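Local coordinates for protein uncharacterized esterase YxiM (Bacillus subtilis, PDB 2O14) that is an uncharacterized member of the GDSL lipolytic enzyme family that probably acts as an ester hydrolase, at residues 208-213 against 218-223. Numbering follows the deposited sequence.
Sequences GGQIAR and DGQLEA
Gln210 and Gln220 meet through the ends of their side chains, and this amide pair carries the contact between 208-213 and 218-223. Their CA atoms lie 10.0 Å apart; the two side chains bridge that gap, running past one another in opposite directions with amide planes 42° apart. Gln210 OE1 stands 2.9 Å from Gln220 OE1 as modelled; the Gln210 amide is probably turned over, and with its nitrogen in that place the pair may be a hydrogen bond. Gln210 CD lies 3.8 Å from Gln220 OE1, beyond the bend that chi2 of 59° puts in the chain. Gln220 stays extended beyond CG, and its NE2 donates to Met205 O, and weakly to Ser207 OG, which helps hold the amide so that OE1 faces Gln210. Phe215 of helix 212-217 touches both glutamines. Within 218-223, Ala223 N bonds to the carbonyl O of Gly219, the N-cap residue of helix 220-225. The neighbouring Gly209 N gives a weak hydrogen bond to Ser171 OG, the probable nucleophile; in SGNH hydrolases a glycine at such a position commonly contributes to the oxyanion hole. Cutting Gln210 back to an alanine is likely to leave Gln220 OE1 without this polar neighbour and open a gap beside Phe215. If the Gln210 amide is turned over, one amide-to-amide hydrogen bond probably ties the loop beside the probable nucleophile to the start of helix 220-225.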
loop_
_atom_site.group_PDB
_atom_site.type_symbol
_atom_site.label_atom_id
_atom_site.label_comp_id
_atom_site.label_asym_id
_atom_site.label_seq_id
_atom_site.Cartn_x
_atom_site.Cartn_y
_atom_site.Cartn_z
ATOM N N GLY A 208 -3.128 -8.233 1.221
ATOM C CA GLY A 208 -3.981 -9.296 1.722
ATOM C C GLY A 208 -3.284 -10.609 2.028
ATOM O O GLY A 208 -2.487 -11.101 1.229
ATOM N N GLY A 209 -3.586 -11.172 3.196
ATOM C CA GLY A 209 -3.004 -12.443 3.599
ATOM C C GLY A 209 -1.529 -12.437 3.966
ATOM O O GLY A 209 -0.927 -13.500 4.104
ATOM N N GLN A 210 -0.949 -11.256 4.156
ATOM C CA GLN A 210 0.472 -11.163 4.482
ATOM C C GLN A 210 0.813 -11.437 5.946
ATOM O O GLN A 210 0.010 -11.196 6.854
ATOM C CB GLN A 210 1.020 -9.789 4.082
ATOM C CG GLN A 210 2.546 -9.705 4.116
ATOM C CD GLN A 210 3.202 -10.723 3.202
ATOM O OE1 GLN A 210 3.662 -10.398 2.098
ATOM N NE2 GLN A 210 3.228 -11.972 3.646
ATOM N N ILE A 211 2.019 -11.957 6.149
ATOM C CA ILE A 211 2.551 -12.275 7.470
ATOM C C ILE A 211 3.854 -11.484 7.603
ATOM O O ILE A 211 4.310 -10.876 6.634
ATOM C CB ILE A 211 2.859 -13.789 7.595
ATOM C CG1 ILE A 211 3.826 -14.213 6.487
ATOM C CG2 ILE A 211 1.562 -14.609 7.492
ATOM C CD1 ILE A 211 4.258 -15.674 6.571
ATOM N N ALA A 212 4.457 -11.498 8.786
ATOM C CA ALA A 212 5.702 -10.768 9.018
ATOM C C ALA A 212 6.855 -11.210 8.113
ATOM O O ALA A 212 7.551 -10.376 7.530
ATOM C CB ALA A 212 6.122 -10.904 10.488
ATOM N N ARG A 213 7.067 -12.520 8.010
ATOM C CA ARG A 213 8.158 -13.047 7.192
ATOM C C ARG A 213 8.044 -12.549 5.753
ATOM O O ARG A 213 9.018 -12.056 5.185
ATOM C CB ARG A 213 8.145 -14.580 7.208
ATOM C CG ARG A 213 9.394 -15.227 6.627
ATOM C CD ARG A 213 9.144 -16.690 6.324
ATOM N NE ARG A 213 8.827 -17.481 7.512
ATOM C CZ ARG A 213 7.816 -18.346 7.583
ATOM N NH1 ARG A 213 7.606 -19.040 8.694
ATOM N NH2 ARG A 213 6.994 -18.495 6.551
ATOM N N ASP A 218 9.722 -10.447 0.921
ATOM C CA ASP A 218 9.281 -10.382 -0.469
ATOM C C ASP A 218 9.059 -9.035 -1.157
ATOM O O ASP A 218 8.329 -8.964 -2.143
ATOM C CB ASP A 218 8.056 -11.296 -0.648
ATOM C CG ASP A 218 8.374 -12.761 -0.319
ATOM O OD1 ASP A 218 9.443 -13.237 -0.743
ATOM O OD2 ASP A 218 7.572 -13.441 0.356
ATOM N N GLY A 219 9.691 -7.975 -0.658
ATOM C CA GLY A 219 9.561 -6.683 -1.321
ATOM C C GLY A 219 8.919 -5.511 -0.599
ATOM O O GLY A 219 9.337 -4.363 -0.792
ATOM N N GLN A 220 7.905 -5.773 0.222
ATOM C CA GLN A 220 7.233 -4.690 0.928
ATOM C C GLN A 220 8.146 -3.896 1.859
ATOM O O GLN A 220 8.116 -2.668 1.842
ATOM C CB GLN A 220 6.012 -5.230 1.683
ATOM C CG GLN A 220 4.796 -5.401 0.775
ATOM C CD GLN A 220 3.813 -6.442 1.276
ATOM O OE1 GLN A 220 4.106 -7.638 1.266
ATOM N NE2 GLN A 220 2.640 -5.993 1.712
ATOM N N LEU A 221 8.962 -4.569 2.664
ATOM C CA LEU A 221 9.853 -3.831 3.551
ATOM C C LEU A 221 10.912 -3.083 2.752
ATOM O O LEU A 221 11.240 -1.941 3.070
ATOM C CB LEU A 221 10.546 -4.762 4.545
ATOM C CG LEU A 221 11.440 -4.012 5.537
ATOM C CD1 LEU A 221 10.576 -3.135 6.444
ATOM C CD2 LEU A 221 12.239 -5.002 6.360
ATOM N N GLU A 222 11.454 -3.729 1.722
ATOM C CA GLU A 222 12.480 -3.099 0.888
ATOM C C GLU A 222 11.960 -1.800 0.280
ATOM O O GLU A 222 12.678 -0.801 0.237
ATOM C CB GLU A 222 12.934 -4.030 -0.245
ATOM C CG GLU A 222 13.967 -3.375 -1.171
ATOM C CD GLU A 222 14.339 -4.233 -2.374
ATOM O OE1 GLU A 222 13.699 -5.280 -2.597
ATOM O OE2 GLU A 222 15.275 -3.852 -3.108
ATOM N N ALA A 223 10.712 -1.828 -0.184
ATOM C CA ALA A 223 10.076 -0.663 -0.794
ATOM C C ALA A 223 9.986 0.508 0.178
ATOM O O ALA A 223 10.124 1.665 -0.217
ATOM C CB ALA A 223 8.677 -1.027 -1.282
#